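PDB 2GGS: dTDP-4-dehydrorhamnose reductase from Sulfolobus tokodaii, which probably reduces dTDP-4-dehydrorhamnose with the NADPH it binds, as an oxidoreductase of the extended short-chain dehydrogenase/reductase type. Local coordinates for residues A[102-114]-A[123-137]. Residues are numbered along the deposited sequence; the frame is centred on the assembly and turned at random.
With NDP (NADPH dihydro-nicotinamide-adenine-dinucleotide phosphate), chain C.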
# COMPACT_ATOMS: atom_id res chain seq x y z
N ILE A 102 3.88 8.57 -13.93
CA ILE A 102 4.33 7.90 -12.71
C ILE A 102 3.21 7.90 -11.65
O ILE A 102 2.67 8.96 -11.31
CB ILE A 102 5.55 8.60 -12.16
CG1 ILE A 102 6.72 8.46 -13.16
CG2 ILE A 102 5.92 8.03 -10.75
CD1 ILE A 102 8.03 8.78 -12.61
N VAL A 103 2.86 6.71 -11.17
CA VAL A 103 1.84 6.56 -10.10
C VAL A 103 2.52 5.90 -8.91
O VAL A 103 2.98 4.75 -9.01
CB VAL A 103 0.63 5.67 -10.56
CG1 VAL A 103 -0.38 5.50 -9.40
CG2 VAL A 103 -0.02 6.25 -11.82
N HIS A 104 2.61 6.62 -7.79
CA HIS A 104 3.40 6.13 -6.68
C HIS A 104 2.43 5.81 -5.52
O HIS A 104 1.55 6.61 -5.21
CB HIS A 104 4.40 7.21 -6.21
CG HIS A 104 5.03 6.86 -4.90
ND1 HIS A 104 5.90 5.78 -4.78
CD2 HIS A 104 4.87 7.36 -3.65
CE1 HIS A 104 6.24 5.65 -3.51
NE2 HIS A 104 5.65 6.60 -2.81
N ILE A 105 2.61 4.66 -4.88
CA ILE A 105 1.69 4.26 -3.81
C ILE A 105 2.28 4.62 -2.46
O ILE A 105 3.45 4.35 -2.17
CB ILE A 105 1.36 2.75 -3.88
CG1 ILE A 105 0.90 2.32 -5.30
CG2 ILE A 105 0.30 2.41 -2.78
CD1 ILE A 105 -0.30 3.10 -5.88
N SER A 106 1.47 5.28 -1.61
CA SER A 106 1.93 5.69 -0.31
C SER A 106 0.98 5.21 0.81
O SER A 106 0.14 4.33 0.59
CB SER A 106 2.20 7.20 -0.26
OG SER A 106 2.88 7.61 0.93
N THR A 107 1.17 5.76 2.00
CA THR A 107 0.60 5.16 3.23
C THR A 107 -0.00 6.18 4.19
O THR A 107 0.49 7.30 4.34
CB THR A 107 1.68 4.28 3.97
OG1 THR A 107 1.12 3.72 5.18
CG2 THR A 107 2.93 5.12 4.32
N ASP A 108 -1.04 5.73 4.90
CA ASP A 108 -1.63 6.45 6.01
C ASP A 108 -0.68 6.64 7.20
O ASP A 108 -0.87 7.54 8.01
CB ASP A 108 -2.94 5.74 6.44
CG ASP A 108 -2.74 4.32 6.94
OD1 ASP A 108 -1.80 3.61 6.49
OD2 ASP A 108 -3.57 3.88 7.78
N TYR A 109 0.39 5.81 7.29
CA TYR A 109 1.39 5.97 8.36
C TYR A 109 2.31 7.19 8.15
O TYR A 109 3.17 7.44 8.97
CB TYR A 109 2.23 4.68 8.57
CG TYR A 109 1.49 3.59 9.31
CD1 TYR A 109 0.07 3.61 9.42
CD2 TYR A 109 2.18 2.54 9.93
CE1 TYR A 109 -0.62 2.60 10.11
CE2 TYR A 109 1.49 1.52 10.62
CZ TYR A 109 0.10 1.56 10.69
OH TYR A 109 -0.62 0.57 11.35
N VAL A 110 2.15 7.94 7.06
CA VAL A 110 2.81 9.26 7.04
C VAL A 110 2.20 10.25 8.02
O VAL A 110 2.81 11.28 8.26
CB VAL A 110 2.88 9.93 5.63
CG1 VAL A 110 3.54 8.99 4.57
CG2 VAL A 110 1.49 10.45 5.18
N PHE A 111 1.00 9.97 8.56
CA PHE A 111 0.34 10.89 9.53
C PHE A 111 0.57 10.47 10.98
O PHE A 111 0.82 9.29 11.25
CB PHE A 111 -1.16 10.97 9.23
CG PHE A 111 -1.46 11.51 7.85
CD1 PHE A 111 -1.30 12.87 7.58
CD2 PHE A 111 -1.89 10.66 6.82
CE1 PHE A 111 -1.55 13.38 6.29
CE2 PHE A 111 -2.18 11.15 5.54
CZ PHE A 111 -2.00 12.51 5.27
N ASP A 112 0.47 11.44 11.91
CA ASP A 112 0.84 11.14 13.30
C ASP A 112 -0.27 10.40 14.05
O ASP A 112 -0.03 9.81 15.10
CB ASP A 112 1.38 12.36 14.07
CG ASP A 112 0.39 13.48 14.20
OD1 ASP A 112 -0.82 13.22 14.15
OD2 ASP A 112 0.84 14.64 14.44
N GLY A 113 -1.46 10.40 13.47
CA GLY A 113 -2.59 9.66 14.02
C GLY A 113 -3.34 10.30 15.18
O GLY A 113 -4.18 9.64 15.80
N GLU A 114 -3.06 11.56 15.45
CA GLU A 114 -3.74 12.28 16.54
C GLU A 114 -5.08 12.88 16.10
O GLU A 114 -5.90 13.26 16.95
CB GLU A 114 -2.79 13.31 17.19
CG GLU A 114 -1.66 12.59 17.97
CD GLU A 114 -2.19 11.73 19.16
OE1 GLU A 114 -2.29 10.47 19.07
OE2 GLU A 114 -2.56 12.34 20.19
N ILE A 123 -1.08 17.71 6.81
CA ILE A 123 0.37 17.68 6.83
C ILE A 123 0.89 16.41 7.47
O ILE A 123 0.65 16.15 8.66
CB ILE A 123 0.94 18.91 7.62
CG1 ILE A 123 0.51 20.22 6.97
CG2 ILE A 123 2.47 18.82 7.76
CD1 ILE A 123 1.01 20.42 5.57
N PRO A 124 1.69 15.62 6.71
CA PRO A 124 2.32 14.41 7.25
C PRO A 124 3.26 14.72 8.40
O PRO A 124 3.94 15.77 8.40
CB PRO A 124 3.13 13.87 6.05
CG PRO A 124 2.39 14.41 4.83
CD PRO A 124 2.00 15.79 5.27
N ASN A 125 3.27 13.82 9.37
CA ASN A 125 4.12 13.93 10.55
C ASN A 125 4.28 12.53 11.13
O ASN A 125 3.74 12.23 12.20
CB ASN A 125 3.52 14.90 11.59
CG ASN A 125 4.51 15.25 12.71
OD1 ASN A 125 5.73 15.22 12.53
ND2 ASN A 125 3.98 15.59 13.87
N PRO A 126 5.02 11.65 10.43
CA PRO A 126 5.04 10.22 10.82
C PRO A 126 5.69 9.98 12.18
O PRO A 126 6.63 10.73 12.58
CB PRO A 126 5.88 9.53 9.72
CG PRO A 126 6.26 10.60 8.73
CD PRO A 126 5.86 11.96 9.26
N ILE A 127 5.20 8.96 12.89
CA ILE A 127 5.76 8.56 14.18
C ILE A 127 6.50 7.21 14.18
O ILE A 127 6.87 6.68 15.24
CB ILE A 127 4.70 8.65 15.32
CG1 ILE A 127 3.64 7.55 15.17
CG2 ILE A 127 4.10 10.06 15.33
CD1 ILE A 127 2.60 7.47 16.37
N ASN A 128 6.69 6.63 13.00
CA ASN A 128 7.53 5.45 12.88
C ASN A 128 8.37 5.57 11.62
O ASN A 128 8.01 6.37 10.72
CB ASN A 128 6.71 4.14 12.93
CG ASN A 128 5.59 4.11 11.90
OD1 ASN A 128 5.81 4.25 10.69
ND2 ASN A 128 4.37 3.92 12.38
N TYR A 129 9.46 4.79 11.53
CA TYR A 129 10.36 4.92 10.38
C TYR A 129 9.76 4.38 9.06
O TYR A 129 10.12 4.86 7.98
CB TYR A 129 11.78 4.37 10.67
CG TYR A 129 12.70 4.97 9.63
CD1 TYR A 129 13.04 6.32 9.69
CD2 TYR A 129 13.12 4.22 8.52
CE1 TYR A 129 13.82 6.92 8.68
CE2 TYR A 129 13.90 4.83 7.49
CZ TYR A 129 14.25 6.17 7.61
OH TYR A 129 14.97 6.78 6.60
N TYR A 130 8.87 3.41 9.12
CA TYR A 130 8.18 3.00 7.92
C TYR A 130 7.48 4.24 7.33
O TYR A 130 7.67 4.56 6.15
CB TYR A 130 7.14 1.89 8.22
CG TYR A 130 6.19 1.65 7.08
CD1 TYR A 130 6.62 1.08 5.89
CD2 TYR A 130 4.85 2.03 7.19
CE1 TYR A 130 5.73 0.85 4.83
CE2 TYR A 130 3.94 1.83 6.12
CZ TYR A 130 4.39 1.25 4.96
OH TYR A 130 3.52 1.01 3.92
N GLY A 131 6.71 4.92 8.17
CA GLY A 131 6.02 6.16 7.75
C GLY A 131 6.95 7.26 7.22
O GLY A 131 6.69 7.89 6.19
N LEU A 132 8.06 7.48 7.92
CA LEU A 132 9.03 8.50 7.49
C LEU A 132 9.70 8.12 6.17
O LEU A 132 9.78 8.95 5.26
CB LEU A 132 10.09 8.75 8.59
CG LEU A 132 11.07 9.86 8.16
CD1 LEU A 132 10.38 11.17 7.70
CD2 LEU A 132 12.07 10.15 9.29
N SER A 133 10.21 6.89 6.07
CA SER A 133 10.80 6.46 4.79
C SER A 133 9.80 6.61 3.64
O SER A 133 10.17 7.09 2.56
CB SER A 133 11.38 5.03 4.85
OG SER A 133 10.39 4.07 5.15
N LYS A 134 8.53 6.22 3.87
CA LYS A 134 7.51 6.41 2.87
C LYS A 134 7.26 7.88 2.57
O LYS A 134 7.15 8.26 1.39
CB LYS A 134 6.23 5.66 3.27
CG LYS A 134 6.39 4.10 3.21
CD LYS A 134 6.46 3.52 1.80
CE LYS A 134 5.19 3.76 0.95
NZ LYS A 134 5.30 3.21 -0.42
N LEU A 135 7.24 8.70 3.59
CA LEU A 135 7.04 10.15 3.37
C LEU A 135 8.18 10.73 2.54
O LEU A 135 7.94 11.52 1.66
CB LEU A 135 6.95 10.92 4.68
CG LEU A 135 6.88 12.44 4.52
CD1 LEU A 135 5.67 12.84 3.67
CD2 LEU A 135 6.84 13.05 5.92
N LEU A 136 9.41 10.31 2.79
CA LEU A 136 10.54 10.73 1.95
C LEU A 136 10.37 10.27 0.50
O LEU A 136 10.57 11.06 -0.42
CB LEU A 136 11.88 10.32 2.58
CG LEU A 136 12.10 10.91 3.98
CD1 LEU A 136 13.42 10.43 4.57
CD2 LEU A 136 11.98 12.45 4.08
N GLY A 137 9.91 9.05 0.27
CA GLY A 137 9.55 8.61 -1.07
C GLY A 137 8.47 9.49 -1.71
O GLY A 137 8.58 9.83 -2.88
PA NDP C . 3.83 -6.24 -0.02
O1A NDP C . 4.65 -6.34 1.19
O2A NDP C . 2.86 -7.35 -0.19
O5B NDP C . 4.71 -6.15 -1.33
C5B NDP C . 5.95 -5.46 -1.31
C4B NDP C . 6.47 -5.55 -2.73
O4B NDP C . 7.65 -4.74 -2.80
C3B NDP C . 6.79 -6.97 -3.17
O3B NDP C . 6.37 -7.13 -4.49
C2B NDP C . 8.32 -6.97 -3.09
O2B NDP C . 8.81 -7.87 -4.04
C1B NDP C . 8.61 -5.52 -3.49
N9A NDP C . 9.95 -5.11 -3.09
C8A NDP C . 10.40 -4.90 -1.82
N7A NDP C . 11.72 -4.56 -1.88
C5A NDP C . 12.08 -4.56 -3.18
C6A NDP C . 13.30 -4.31 -3.82
N6A NDP C . 14.43 -4.09 -3.09
N1A NDP C . 13.32 -4.43 -5.18
C2A NDP C . 12.20 -4.77 -5.94
N3A NDP C . 11.02 -5.04 -5.30
C4A NDP C . 10.98 -4.94 -3.95
O3 NDP C . 3.17 -4.76 0.10
PN NDP C . 1.66 -4.33 -0.30
O1N NDP C . 1.21 -4.86 -1.57
O2N NDP C . 0.91 -4.59 0.95
O5D NDP C . 1.86 -2.74 -0.38
C5D NDP C . 1.83 -2.07 -1.63
C4D NDP C . 2.12 -0.58 -1.48
O4D NDP C . 1.14 -0.03 -0.64
C3D NDP C . 3.47 -0.26 -0.83
O3D NDP C . 3.86 0.94 -1.43
C2D NDP C . 3.13 -0.03 0.62
O2D NDP C . 4.11 0.79 1.23
C1D NDP C . 1.75 0.66 0.45
N1N NDP C . 0.95 0.52 1.68
C2N NDP C . 0.84 -0.73 2.23
C3N NDP C . -0.05 -0.98 3.26
C7N NDP C . -0.13 -2.37 3.82
O7N NDP C . -0.85 -2.58 5.01
N7N NDP C . 0.48 -3.37 3.19
C4N NDP C . -0.91 0.13 3.83
C5N NDP C . -0.70 1.47 3.19
C6N NDP C . 0.22 1.60 2.13
P2B NDP C . 9.38 -9.37 -3.61
O1X NDP C . 9.35 -10.08 -4.91
O2X NDP C . 8.49 -9.95 -2.57
O3X NDP C . 10.81 -9.24 -3.03
O HOH W 1 5.28 6.93 -0.06
O HOH W 2 0.85 0.95 5.33
O HOH W 3 2.92 7.56 11.68
O HOH W 4 -0.03 14.10 10.83
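K134 reaches from its helix across the end of strand 102-107, and its NZ donates to I105 O (2.8 Å) and to the nicotinamide-ribose hydroxyl O3D of NADPH (2.9 Å), with a weaker bond to O2D. T107 CG2 packs 3.5 Å from K134 CB, and K134 CG lies over one face of the Y130 ring, toward its rim; beyond it the chain bends at chi2 and chi3 (-72° and -62°), which turns NZ to I105 O and the ribose. Y130 OH bonds to the same O2D (2.8 Å), while its CE2 meets T107 OG1 from the opposite direction. Y130 and K134, spaced as the YxxxK pair of short-chain dehydrogenases, thus grip the ribose together. A water joins H104 NE2, S106 OG and K134 O; H104 ND1 is hydrogen-bonded to N63 and S106 OG also to E138.

Farther along, Y109 crosses Y130 at about a right angle, its CD2 also touching the amide of N128, which caps the helix through OD1. G131 lets the helix come close, its CA 3.4 Å from Y109 O. V110 wedges CG1 against L135 CB and CG2 against P124, and its carbonyl accepts from N125 N (2.8 Å). A weak N125 ND2 to D112 OD2 bond closes the outer end.

Strand 102-107 and helix segment 129-137 run roughly antiparallel (148°) in a beta-alpha-beta unit of the Rossmann fold; strand 101-107 lies between strands 60-63 and 147-151, Y109, N128 and Y130 pack on helix 70-75, and Y129 and L136 on helix 77-97.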